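Local coordinates for putative phosphomannomutase (Thermus thermophilus, PDB 1TUO), which probably acts as a magnesium-dependent sugar-phosphate mutase of the phosphohexose mutase family, moving a phosphoryl group between positions of a sugar, at residues A[48-58]-A[98-109]; A[88-96]-A[341-349]. All coordinates share one frame; numbering follows the deposited sequence.

Contact 1. Residues A[48-58]-A[98-109]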
ATOM      1  N   GLY A  48       0.267  20.713  20.244  1.00 20.51           N
ATOM      2  CA  GLY A  48       1.541  20.018  20.308  1.00 19.37           C
ATOM      3  C   GLY A  48       1.363  18.531  20.553  1.00 20.51           C
ATOM      4  O   GLY A  48       0.384  17.929  20.105  1.00 20.88           O
ATOM      5  N   GLY A  49       2.312  17.932  21.264  1.00 19.55           N
ATOM      6  CA  GLY A  49       2.228  16.514  21.551  1.00 19.60           C
ATOM      7  C   GLY A  49       3.427  15.723  21.069  1.00 18.56           C
ATOM      8  O   GLY A  49       4.489  16.276  20.794  1.00 18.15           O
ATOM      9  N   LEU A  50       3.245  14.412  20.977  1.00 18.56           N
ATOM     10  CA  LEU A  50       4.290  13.505  20.523  1.00 18.66           C
ATOM     11  C   LEU A  50       4.188  13.270  19.017  1.00 18.44           C
ATOM     12  O   LEU A  50       3.094  13.170  18.465  1.00 17.30           O
ATOM     13  CB  LEU A  50       4.149  12.164  21.238  1.00 20.24           C
ATOM     14  CG  LEU A  50       5.008  11.021  20.700  1.00 21.24           C
ATOM     15  CD1 LEU A  50       6.464  11.300  20.998  1.00 22.22           C
ATOM     16  CD2 LEU A  50       4.564   9.705  21.349  1.00 21.55           C
ATOM     17  N   VAL A  51       5.334  13.192  18.356  1.00 18.49           N
ATOM     18  CA  VAL A  51       5.354  12.934  16.918  1.00 17.06           C
ATOM     19  C   VAL A  51       6.300  11.773  16.703  1.00 17.71           C
ATOM     20  O   VAL A  51       7.388  11.750  17.274  1.00 17.61           O
ATOM     21  CB  VAL A  51       5.901  14.132  16.107  1.00 17.77           C
ATOM     22  CG1 VAL A  51       5.907  13.782  14.613  1.00 19.25           C
ATOM     23  CG2 VAL A  51       5.050  15.366  16.355  1.00 21.01           C
ATOM     24  N   VAL A  52       5.878  10.814  15.887  1.00 16.26           N
ATOM     25  CA  VAL A  52       6.715   9.663  15.582  1.00 16.19           C
ATOM     26  C   VAL A  52       7.226   9.834  14.161  1.00 16.34           C
ATOM     27  O   VAL A  52       6.456  10.159  13.259  1.00 17.17           O
ATOM     28  CB  VAL A  52       5.923   8.349  15.694  1.00 16.85           C
ATOM     29  CG1 VAL A  52       6.855   7.165  15.507  1.00 18.20           C
ATOM     30  CG2 VAL A  52       5.251   8.266  17.066  1.00 18.21           C
ATOM     31  N   VAL A  53       8.528   9.647  13.975  1.00 15.93           N
ATOM     32  CA  VAL A  53       9.145   9.785  12.655  1.00 15.75           C
ATOM     33  C   VAL A  53       9.757   8.452  12.241  1.00 15.37           C
ATOM     34  O   VAL A  53      10.316   7.735  13.067  1.00 16.26           O
ATOM     35  CB  VAL A  53      10.268  10.852  12.675  1.00 15.61           C
ATOM     36  CG1 VAL A  53      10.934  10.946  11.292  1.00 16.37           C
ATOM     37  CG2 VAL A  53       9.689  12.206  13.063  1.00 15.34           C
ATOM     38  N   GLY A  54       9.647   8.121  10.960  1.00 16.24           N
ATOM     39  CA  GLY A  54      10.225   6.884  10.474  1.00 16.12           C
ATOM     40  C   GLY A  54      10.803   7.105   9.090  1.00 15.56           C
ATOM     41  O   GLY A  54      10.569   8.150   8.480  1.00 15.84           O
ATOM     42  N   HIS A  55      11.564   6.132   8.594  1.00 15.70           N
ATOM     43  CA  HIS A  55      12.146   6.245   7.254  1.00 16.99           C
ATOM     44  C   HIS A  55      12.288   4.863   6.627  1.00 16.11           C
ATOM     45  O   HIS A  55      12.279   3.866   7.340  1.00 16.03           O
ATOM     46  CB  HIS A  55      13.518   6.910   7.337  1.00 15.95           C
ATOM     47  CG  HIS A  55      14.536   6.107   8.085  1.00 16.15           C
ATOM     48  ND1 HIS A  55      15.296   5.123   7.487  1.00 17.97           N
ATOM     49  CD2 HIS A  55      14.930   6.153   9.378  1.00 16.67           C
ATOM     50  CE1 HIS A  55      16.115   4.600   8.382  1.00 17.66           C
ATOM     51  NE2 HIS A  55      15.914   5.208   9.537  1.00 17.62           N
ATOM     52  N   ASP A  56      12.408   4.804   5.300  1.00 14.80           N
ATOM     53  CA  ASP A  56      12.575   3.519   4.631  1.00 16.37           C
ATOM     54  C   ASP A  56      14.048   3.307   4.276  1.00 16.43           C
ATOM     55  O   ASP A  56      14.916   3.850   4.954  1.00 16.92           O
ATOM     56  CB  ASP A  56      11.664   3.403   3.400  1.00 16.46           C
ATOM     57  CG  ASP A  56      11.936   4.451   2.341  1.00 15.35           C
ATOM     58  OD1 ASP A  56      11.093   4.561   1.423  1.00 16.49           O
ATOM     59  OD2 ASP A  56      12.969   5.151   2.408  1.00 15.45           O
ATOM     60  N   THR A  57      14.332   2.519   3.241  1.00 15.91           N
ATOM     61  CA  THR A  57      15.727   2.250   2.882  1.00 16.95           C
ATOM     62  C   THR A  57      16.288   3.152   1.797  1.00 18.17           C
ATOM     63  O   THR A  57      17.419   2.946   1.346  1.00 18.47           O
ATOM     64  CB  THR A  57      15.916   0.798   2.402  1.00 16.07           C
ATOM     65  OG1 THR A  57      15.236   0.620   1.153  1.00 17.47           O
ATOM     66  CG2 THR A  57      15.354  -0.180   3.424  1.00 17.91           C
ATOM     67  N   ARG A  58      15.520   4.152   1.381  1.00 16.49           N
ATOM     68  CA  ARG A  58      15.995   5.057   0.334  1.00 15.29           C
ATOM     69  C   ARG A  58      17.243   5.813   0.762  1.00 16.45           C
ATOM     70  O   ARG A  58      17.488   6.000   1.948  1.00 15.86           O
ATOM     71  CB  ARG A  58      14.875   6.013  -0.065  1.00 16.32           C
ATOM     72  CG  ARG A  58      13.798   5.302  -0.849  1.00 13.94           C
ATOM     73  CD  ARG A  58      12.509   6.091  -1.043  1.00 15.53           C
ATOM     74  NE  ARG A  58      11.546   5.218  -1.715  1.00 14.49           N
ATOM     75  CZ  ARG A  58      11.452   5.090  -3.034  1.00 16.36           C
ATOM     76  NH1 ARG A  58      12.241   5.802  -3.832  1.00 17.32           N
ATOM     77  NH2 ARG A  58      10.619   4.202  -3.559  1.00 16.28           N
ATOM     78  N   LEU A  98       1.650   4.763  20.546  1.00 22.21           N
ATOM     79  CA  LEU A  98       2.262   5.721  21.463  1.00 22.15           C
ATOM     80  C   LEU A  98       1.369   6.919  21.771  1.00 22.06           C
ATOM     81  O   LEU A  98       1.781   7.846  22.480  1.00 22.42           O
ATOM     82  CB  LEU A  98       3.599   6.205  20.892  1.00 23.10           C
ATOM     83  CG  LEU A  98       4.682   5.132  20.744  1.00 22.55           C
ATOM     84  CD1 LEU A  98       5.930   5.750  20.141  1.00 22.39           C
ATOM     85  CD2 LEU A  98       5.000   4.527  22.113  1.00 25.99           C
ATOM     86  N   LYS A  99       0.151   6.894  21.240  1.00 21.98           N
ATOM     87  CA  LYS A  99      -0.825   7.963  21.433  1.00 22.48           C
ATOM     88  C   LYS A  99      -0.248   9.315  21.028  1.00 22.48           C
ATOM     89  O   LYS A  99      -0.415  10.323  21.722  1.00 22.53           O
ATOM     90  CB  LYS A  99      -1.294   7.988  22.895  1.00 24.33           C
ATOM     91  CG  LYS A  99      -1.702   6.610  23.402  1.00 28.13           C
ATOM     92  CD  LYS A  99      -2.640   6.681  24.600  1.00 32.37           C
ATOM     93  CE  LYS A  99      -4.004   7.223  24.199  1.00 35.34           C
ATOM     94  NZ  LYS A  99      -5.012   6.131  24.066  1.00 37.50           N
ATOM     95  N   ALA A 100       0.428   9.321  19.884  1.00 20.56           N
ATOM     96  CA  ALA A 100       1.048  10.524  19.351  1.00 20.62           C
ATOM     97  C   ALA A 100       0.035  11.401  18.630  1.00 18.60           C
ATOM     98  O   ALA A 100      -1.039  10.945  18.250  1.00 20.28           O
ATOM     99  CB  ALA A 100       2.173  10.138  18.391  1.00 19.29           C
ATOM    100  N   ALA A 101       0.394  12.663  18.443  1.00 18.64           N
ATOM    101  CA  ALA A 101      -0.464  13.616  17.761  1.00 18.22           C
ATOM    102  C   ALA A 101      -0.376  13.377  16.259  1.00 18.76           C
ATOM    103  O   ALA A 101      -1.248  13.785  15.500  1.00 18.72           O
ATOM    104  CB  ALA A 101      -0.027  15.036  18.094  1.00 18.36           C
ATOM    105  N   GLY A 102       0.693  12.713  15.835  1.00 16.71           N
ATOM    106  CA  GLY A 102       0.850  12.432  14.421  1.00 16.91           C
ATOM    107  C   GLY A 102       2.166  11.755  14.124  1.00 16.58           C
ATOM    108  O   GLY A 102       2.945  11.481  15.032  1.00 15.64           O
ATOM    109  N   GLY A 103       2.415  11.501  12.844  1.00 15.85           N
ATOM    110  CA  GLY A 103       3.653  10.859  12.440  1.00 16.06           C
ATOM    111  C   GLY A 103       4.095  11.339  11.071  1.00 15.82           C
ATOM    112  O   GLY A 103       3.282  11.815  10.277  1.00 15.86           O
ATOM    113  N   ALA A 104       5.391  11.216  10.804  1.00 16.05           N
ATOM    114  CA  ALA A 104       5.949  11.620   9.523  1.00 15.31           C
ATOM    115  C   ALA A 104       6.806  10.469   9.037  1.00 13.46           C
ATOM    116  O   ALA A 104       7.636   9.954   9.775  1.00 16.22           O
ATOM    117  CB  ALA A 104       6.797  12.871   9.685  1.00 16.90           C
ATOM    118  N   MET A 105       6.598  10.064   7.795  1.00 15.23           N
ATOM    119  CA  MET A 105       7.372   8.962   7.243  1.00 15.23           C
ATOM    120  C   MET A 105       8.160   9.405   6.011  1.00 14.33           C
ATOM    121  O   MET A 105       7.616   9.936   5.052  1.00 16.01           O
ATOM    122  CB  MET A 105       6.404   7.840   6.866  1.00 15.76           C
ATOM    123  CG  MET A 105       7.111   6.650   6.215  1.00 18.35           C
ATOM    124  SD  MET A 105       7.947   5.611   7.420  1.00 18.79           S
ATOM    125  CE  MET A 105       8.783   4.516   6.265  1.00 17.86           C
ATOM    126  N   LEU A 106       9.467   9.176   6.063  1.00 14.66           N
ATOM    127  CA  LEU A 106      10.336   9.517   4.944  1.00 14.46           C
ATOM    128  C   LEU A 106      10.309   8.312   4.009  1.00 14.72           C
ATOM    129  O   LEU A 106      10.893   7.260   4.299  1.00 15.18           O
ATOM    130  CB  LEU A 106      11.769   9.787   5.424  1.00 16.45           C
ATOM    131  CG  LEU A 106      12.105  11.211   5.897  1.00 17.27           C
ATOM    132  CD1 LEU A 106      12.067  12.166   4.701  1.00 18.16           C
ATOM    133  CD2 LEU A 106      11.125  11.660   6.987  1.00 18.93           C
ATOM    134  N   THR A 107       9.598   8.468   2.899  1.00 15.66           N
ATOM    135  CA  THR A 107       9.477   7.405   1.920  1.00 14.53           C
ATOM    136  C   THR A 107       8.874   7.929   0.627  1.00 15.21           C
ATOM    137  O   THR A 107       8.243   8.988   0.611  1.00 15.30           O
ATOM    138  CB  THR A 107       8.566   6.259   2.451  1.00 14.83           C
ATOM    139  OG1 THR A 107       8.583   5.161   1.534  1.00 15.32           O
ATOM    140  CG2 THR A 107       7.123   6.741   2.597  1.00 15.26           C
ATOM    141  N   ALA A 108       9.108   7.185  -0.450  1.00 14.50           N
ATOM    142  CA  ALA A 108       8.550   7.485  -1.759  1.00 17.09           C
ATOM    143  C   ALA A 108       7.902   6.174  -2.213  1.00 17.75           C
ATOM    144  O   ALA A 108       7.701   5.920  -3.404  1.00 18.40           O
ATOM    145  CB  ALA A 108       9.631   7.933  -2.737  1.00 18.22           C
ATOM    146  N   SER A 109       7.612   5.330  -1.223  1.00 18.58           N
ATOM    147  CA  SER A 109       6.913   4.066  -1.425  1.00 18.07           C
ATOM    148  C   SER A 109       7.426   3.163  -2.549  1.00 19.64           C
ATOM    149  O   SER A 109       8.494   2.573  -2.438  1.00 19.65           O
ATOM    150  CB  SER A 109       5.419   4.381  -1.627  1.00 20.41           C
ATOM    151  OG  SER A 109       4.602   3.220  -1.622  1.00 20.57           O
TER
HETATM  152  O   HOH W   1       0.871  13.116  21.927  1.00 24.20           O
HETATM  153  O   HOH W   2      10.650   2.822  -0.544  1.00 19.66           O
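Val52 and Gly54 exchange backbone hydrogen bonds with Gly102, Ala104 and Leu106. Strands 50-55 and 102-106 are thus parallel neighbours, 12° apart, in the mixed sheet of the alpha/beta/alpha domain I. The ladder runs from Ala101 N to Leu50 O (2.7 Å) as far as Asp56 N to Leu106 O (3.1 Å).

Apolar packing gathers on the face that carries Val52, which helix 88-97 covers. Leu50 CD2 lies 3.7 Å from Leu98 CB. Val52 CG2 meets Ala100 CB at 3.8 Å. Met105 bends at chi2 (78°), and this folds its sulfur and methyl back over the neighbouring strand. Its CE reaches to 3.5 Å from His55 C. Gly54 has no side chain, and the Met105 sulfur packs close to its backbone.

Polar side chains take over beyond the C-terminal ends of the strands. Thr107 OG1 donates to Asp56 OD1 (2.6 Å), meeting it 42° out of the carboxylate plane. The same OG1 accepts from Ser109 N, an ST turn. Asp56 OD2 accepts from Arg58 N, an Asx turn. Asp56 OD1 also forms a salt bridge with Arg58 NE, whose hydrogen bond is weak. With an alanine in place of Asp56, Thr107 OG1 would probably lose its acceptor and Arg58 its carboxylate mate. The Thr-Ala-Ser sequence at 107-109 is consistent with the family's phosphoserine loop; Ser109 OG bonds Asp249 and Asp251.

Arg58 follows this loop closely. Its NH2 donates to Ser109 O (2.9 Å) and also to Asn111 O. Ala108 CB sits 3.3 Å above the plane of the Arg58 guanidinium, over its centre.

Contact 2. Residues A[88-96]-A[341-349]; sequences TPLLSFAVR and EHLPERDGI
Thr88 opens the contact by laying its methyl across the Glu345 carboxylate, with CG2 3.8 Å from OE1. Its hydroxyl is bonded to Asp251. Pro89 comes next and packs against the carboxylate of Asp347, its CB 3.3 Å from Asp347 CG. The two side chains cross at about a right angle. Both carboxylate oxygens of Asp347 have partners. OD1 accepts from His342 NE2 (2.8 Å) and also bonds Tyr160 OH. OD2 bonds Leu350 N and, weakly, Ile349 N, which makes Asp347 the N-cap of helix 348-362. Close by, Arg346 O is buried without a polar partner.

Ser92 makes the hydrogen bond between the segments. Its OG donates to Glu345 OE1 (2.7 Å), on the anti side and 16° out of the carboxylate plane. Glu345 starts with CG anti to its N and then bends at chi2 (73°), so that its carboxylate lies beside the helix. OE1 is also salt-bridged to Lys121, while OE2 takes Arg346 N.

At Phe93 the contact turns apolar. Leu343 pushes CD1 against the helix backbone, 3.6 Å from both Pro89 O and Phe93 N. The same methyl touches Phe93 CB, whereas the Phe93 ring leads off to stack with His97. Arg96 closes the row with an extended chain. It slides past Leu343 in the opposite direction, CD 3.9 Å from Leu343 CD2.

The contact joins the first and third alpha/beta/alpha domains. Helix 88-97 lies with strands 50-55 and 115-122 and helix 157-165 among its neighbours, and the turn from strand 337-339 into helix 348-362 packs against it.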
ATOM      1  N   THR A  88       5.985   1.396   6.358  1.00 16.55           N
ATOM      2  CA  THR A  88       5.032   2.463   6.637  1.00 16.64           C
ATOM      3  C   THR A  88       4.021   2.017   7.701  1.00 17.24           C
ATOM      4  O   THR A  88       3.730   2.762   8.643  1.00 16.23           O
ATOM      5  CB  THR A  88       4.285   2.878   5.343  1.00 17.04           C
ATOM      6  OG1 THR A  88       5.125   3.767   4.593  1.00 19.99           O
ATOM      7  CG2 THR A  88       2.950   3.570   5.656  1.00 19.34           C
ATOM      8  N   PRO A  89       3.471   0.801   7.566  1.00 17.21           N
ATOM      9  CA  PRO A  89       2.504   0.377   8.587  1.00 18.85           C
ATOM     10  C   PRO A  89       3.049   0.348  10.015  1.00 18.32           C
ATOM     11  O   PRO A  89       2.291   0.554  10.961  1.00 18.87           O
ATOM     12  CB  PRO A  89       2.042  -0.997   8.091  1.00 19.82           C
ATOM     13  CG  PRO A  89       3.169  -1.455   7.183  1.00 19.57           C
ATOM     14  CD  PRO A  89       3.535  -0.183   6.474  1.00 18.45           C
ATOM     15  N   LEU A  90       4.346   0.093  10.186  1.00 17.67           N
ATOM     16  CA  LEU A  90       4.916   0.092  11.535  1.00 17.45           C
ATOM     17  C   LEU A  90       4.911   1.533  12.066  1.00 18.12           C
ATOM     18  O   LEU A  90       4.620   1.780  13.241  1.00 16.68           O
ATOM     19  CB  LEU A  90       6.351  -0.452  11.536  1.00 19.57           C
ATOM     20  CG  LEU A  90       7.135  -0.295  12.853  1.00 19.71           C
ATOM     21  CD1 LEU A  90       6.345  -0.925  13.993  1.00 23.48           C
ATOM     22  CD2 LEU A  90       8.512  -0.948  12.729  1.00 22.26           C
ATOM     23  N   LEU A  91       5.236   2.490  11.204  1.00 16.91           N
ATOM     24  CA  LEU A  91       5.231   3.882  11.634  1.00 17.20           C
ATOM     25  C   LEU A  91       3.804   4.291  11.998  1.00 16.65           C
ATOM     26  O   LEU A  91       3.568   4.906  13.040  1.00 16.26           O
ATOM     27  CB  LEU A  91       5.801   4.781  10.528  1.00 18.60           C
ATOM     28  CG  LEU A  91       5.905   6.301  10.738  1.00 19.22           C
ATOM     29  CD1 LEU A  91       4.557   6.953  10.472  1.00 17.50           C
ATOM     30  CD2 LEU A  91       6.408   6.611  12.142  1.00 17.74           C
ATOM     31  N   SER A  92       2.841   3.926  11.159  1.00 16.65           N
ATOM     32  CA  SER A  92       1.450   4.275  11.439  1.00 19.37           C
ATOM     33  C   SER A  92       0.987   3.603  12.729  1.00 18.83           C
ATOM     34  O   SER A  92       0.266   4.197  13.534  1.00 18.44           O
ATOM     35  CB  SER A  92       0.550   3.874  10.269  1.00 19.60           C
ATOM     36  OG  SER A  92       0.850   4.653   9.117  1.00 21.32           O
ATOM     37  N   PHE A  93       1.415   2.366  12.938  1.00 18.99           N
ATOM     38  CA  PHE A  93       1.050   1.656  14.156  1.00 19.40           C
ATOM     39  C   PHE A  93       1.646   2.374  15.368  1.00 18.36           C
ATOM     40  O   PHE A  93       0.976   2.561  16.387  1.00 18.41           O
ATOM     41  CB  PHE A  93       1.589   0.225  14.123  1.00 20.53           C
ATOM     42  CG  PHE A  93       1.715  -0.398  15.487  1.00 19.91           C
ATOM     43  CD1 PHE A  93       0.587  -0.845  16.172  1.00 20.68           C
ATOM     44  CD2 PHE A  93       2.956  -0.485  16.106  1.00 22.41           C
ATOM     45  CE1 PHE A  93       0.703  -1.371  17.465  1.00 21.82           C
ATOM     46  CE2 PHE A  93       3.082  -1.005  17.392  1.00 22.90           C
ATOM     47  CZ  PHE A  93       1.948  -1.449  18.071  1.00 23.81           C
ATOM     48  N   ALA A  94       2.911   2.769  15.251  1.00 17.02           N
ATOM     49  CA  ALA A  94       3.607   3.446  16.339  1.00 18.25           C
ATOM     50  C   ALA A  94       2.884   4.723  16.751  1.00 18.06           C
ATOM     51  O   ALA A  94       2.787   5.045  17.935  1.00 17.80           O
ATOM     52  CB  ALA A  94       5.037   3.758  15.923  1.00 16.89           C
ATOM     53  N   VAL A  95       2.374   5.456  15.772  1.00 17.35           N
ATOM     54  CA  VAL A  95       1.658   6.687  16.073  1.00 18.88           C
ATOM     55  C   VAL A  95       0.472   6.415  16.996  1.00 19.68           C
ATOM     56  O   VAL A  95       0.272   7.110  17.988  1.00 20.14           O
ATOM     57  CB  VAL A  95       1.145   7.357  14.786  1.00 18.33           C
ATOM     58  CG1 VAL A  95       0.156   8.463  15.131  1.00 18.12           C
ATOM     59  CG2 VAL A  95       2.324   7.931  14.003  1.00 17.12           C
ATOM     60  N   ARG A  96      -0.312   5.397  16.664  1.00 21.78           N
ATOM     61  CA  ARG A  96      -1.490   5.071  17.458  1.00 24.44           C
ATOM     62  C   ARG A  96      -1.097   4.428  18.789  1.00 24.19           C
ATOM     63  O   ARG A  96      -1.647   4.764  19.845  1.00 24.71           O
ATOM     64  CB  ARG A  96      -2.397   4.134  16.659  1.00 27.41           C
ATOM     65  CG  ARG A  96      -3.691   3.746  17.354  1.00 35.58           C
ATOM     66  CD  ARG A  96      -4.451   2.722  16.524  1.00 39.44           C
ATOM     67  NE  ARG A  96      -5.528   2.080  17.272  1.00 45.00           N
ATOM     68  CZ  ARG A  96      -6.376   1.682  16.306  1.00 46.62           C
ATOM     69  NH1 ARG A  96      -6.283   1.689  14.987  1.00 47.50           N
ATOM     70  NH2 ARG A  96      -7.278   0.905  16.911  1.00 49.27           N
ATOM     71  N   GLU A 341     -10.079  -3.082  11.579  1.00 27.43           N
ATOM     72  CA  GLU A 341      -9.854  -3.429  12.978  1.00 27.95           C
ATOM     73  C   GLU A 341      -8.383  -3.363  13.385  1.00 26.66           C
ATOM     74  O   GLU A 341      -8.053  -3.492  14.564  1.00 25.85           O
ATOM     75  CB  GLU A 341     -10.439  -4.815  13.281  1.00 31.69           C
ATOM     76  CG  GLU A 341     -10.508  -5.761  12.088  1.00 38.26           C
ATOM     77  CD  GLU A 341      -9.342  -6.392  11.362  1.00 40.88           C
ATOM     78  OE1 GLU A 341      -8.534  -6.596  12.257  1.00 44.63           O
ATOM     79  OE2 GLU A 341      -9.207  -6.833  10.222  1.00 43.64           O
ATOM     80  N   HIS A 342      -7.514  -3.136  12.402  1.00 24.50           N
ATOM     81  CA  HIS A 342      -6.070  -3.043  12.614  1.00 24.18           C
ATOM     82  C   HIS A 342      -5.626  -1.575  12.618  1.00 24.83           C
ATOM     83  O   HIS A 342      -5.359  -0.996  13.670  1.00 26.56           O
ATOM     84  CB  HIS A 342      -5.359  -3.831  11.500  1.00 23.47           C
ATOM     85  CG  HIS A 342      -3.867  -3.676  11.477  1.00 24.13           C
ATOM     86  ND1 HIS A 342      -3.071  -3.896  12.580  1.00 24.41           N
ATOM     87  CD2 HIS A 342      -3.023  -3.371  10.460  1.00 24.48           C
ATOM     88  CE1 HIS A 342      -1.802  -3.734  12.247  1.00 25.90           C
ATOM     89  NE2 HIS A 342      -1.745  -3.415  10.964  1.00 24.18           N
ATOM     90  N   LEU A 343      -5.546  -0.988  11.429  1.00 24.80           N
ATOM     91  CA  LEU A 343      -5.136   0.405  11.260  1.00 23.61           C
ATOM     92  C   LEU A 343      -5.797   0.936   9.993  1.00 22.72           C
ATOM     93  O   LEU A 343      -6.001   0.185   9.040  1.00 22.15           O
ATOM     94  CB  LEU A 343      -3.617   0.517  11.071  1.00 26.31           C
ATOM     95  CG  LEU A 343      -2.606   0.347  12.209  1.00 27.87           C
ATOM     96  CD1 LEU A 343      -1.206   0.302  11.611  1.00 28.19           C
ATOM     97  CD2 LEU A 343      -2.722   1.492  13.199  1.00 25.20           C
ATOM     98  N   PRO A 344      -6.158   2.228   9.978  1.00 22.10           N
ATOM     99  CA  PRO A 344      -6.785   2.827   8.796  1.00 22.00           C
ATOM    100  C   PRO A 344      -5.622   3.189   7.888  1.00 20.54           C
ATOM    101  O   PRO A 344      -5.403   4.361   7.567  1.00 21.24           O
ATOM    102  CB  PRO A 344      -7.485   4.052   9.367  1.00 22.25           C
ATOM    103  CG  PRO A 344      -6.551   4.473  10.467  1.00 21.58           C
ATOM    104  CD  PRO A 344      -6.206   3.153  11.126  1.00 23.40           C
ATOM    105  N   GLU A 345      -4.877   2.159   7.491  1.00 21.47           N
ATOM    106  CA  GLU A 345      -3.680   2.316   6.673  1.00 20.69           C
ATOM    107  C   GLU A 345      -3.422   1.073   5.817  1.00 20.80           C
ATOM    108  O   GLU A 345      -3.916  -0.012   6.122  1.00 21.02           O
ATOM    109  CB  GLU A 345      -2.488   2.552   7.617  1.00 22.12           C
ATOM    110  CG  GLU A 345      -1.123   2.599   6.955  1.00 21.50           C
ATOM    111  CD  GLU A 345      -0.914   3.869   6.166  1.00 23.16           C
ATOM    112  OE1 GLU A 345      -0.461   4.870   6.759  1.00 23.56           O
ATOM    113  OE2 GLU A 345      -1.217   3.867   4.956  1.00 23.38           O
ATOM    114  N   ARG A 346      -2.659   1.233   4.739  1.00 19.92           N
ATOM    115  CA  ARG A 346      -2.317   0.101   3.883  1.00 21.25           C
ATOM    116  C   ARG A 346      -1.206  -0.661   4.596  1.00 20.44           C
ATOM    117  O   ARG A 346      -0.203  -0.065   4.989  1.00 18.96           O
ATOM    118  CB  ARG A 346      -1.820   0.602   2.526  1.00 24.56           C
ATOM    119  CG  ARG A 346      -2.908   1.262   1.700  1.00 26.92           C
ATOM    120  CD  ARG A 346      -2.367   1.936   0.447  1.00 30.10           C
ATOM    121  NE  ARG A 346      -1.630   3.159   0.757  1.00 32.00           N
ATOM    122  CZ  ARG A 346      -1.533   4.195  -0.070  1.00 34.03           C
ATOM    123  NH1 ARG A 346      -2.127   4.154  -1.254  1.00 34.17           N
ATOM    124  NH2 ARG A 346      -0.849   5.274   0.288  1.00 35.16           N
ATOM    125  N   ASP A 347      -1.378  -1.968   4.774  1.00 18.68           N
ATOM    126  CA  ASP A 347      -0.358  -2.763   5.454  1.00 18.55           C
ATOM    127  C   ASP A 347      -0.028  -4.020   4.655  1.00 18.58           C
ATOM    128  O   ASP A 347      -0.797  -4.984   4.643  1.00 16.96           O
ATOM    129  CB  ASP A 347      -0.833  -3.134   6.868  1.00 17.94           C
ATOM    130  CG  ASP A 347       0.252  -3.799   7.697  1.00 17.84           C
ATOM    131  OD1 ASP A 347       0.207  -3.675   8.942  1.00 20.50           O
ATOM    132  OD2 ASP A 347       1.145  -4.453   7.113  1.00 17.59           O
ATOM    133  N   GLY A 348       1.122  -3.993   3.985  1.00 16.78           N
ATOM    134  CA  GLY A 348       1.537  -5.120   3.173  1.00 17.52           C
ATOM    135  C   GLY A 348       2.012  -6.317   3.975  1.00 16.57           C
ATOM    136  O   GLY A 348       2.023  -7.444   3.477  1.00 17.34           O
ATOM    137  N   ILE A 349       2.417  -6.070   5.214  1.00 17.14           N
ATOM    138  CA  ILE A 349       2.882  -7.144   6.078  1.00 18.16           C
ATOM    139  C   ILE A 349       1.665  -7.951   6.537  1.00 17.79           C
ATOM    140  O   ILE A 349       1.655  -9.185   6.453  1.00 18.65           O
ATOM    141  CB  ILE A 349       3.637  -6.580   7.297  1.00 18.74           C
ATOM    142  CG1 ILE A 349       4.839  -5.752   6.818  1.00 19.30           C
ATOM    143  CG2 ILE A 349       4.085  -7.721   8.212  1.00 19.28           C
ATOM    144  CD1 ILE A 349       5.811  -6.508   5.917  1.00 21.10           C
TER

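In the fold
From the N terminus, after strand 19-22 and helix 29-45 the chain enters strand 50-55. It then passes helix 61-75, strand 78-82 and helix 88-97 before strand 102-106 closes contact 1, a loop wholly within domain I. Contact 2 begins inside that loop, on helix 88-97, and closes some 245 residues later, after domain II and well into domain III. The two contacts therefore cross. Their centres are about 11 Å apart, and helix 88-97 joins them. Leu91 CD2 packs on Val52 CG1 at 3.4 Å, and Val95 O probably bonds Ala100 N. Contact 1 joins two parallel strands of the domain I sheet, and contact 2 fixes a helix on that sheet to domain III.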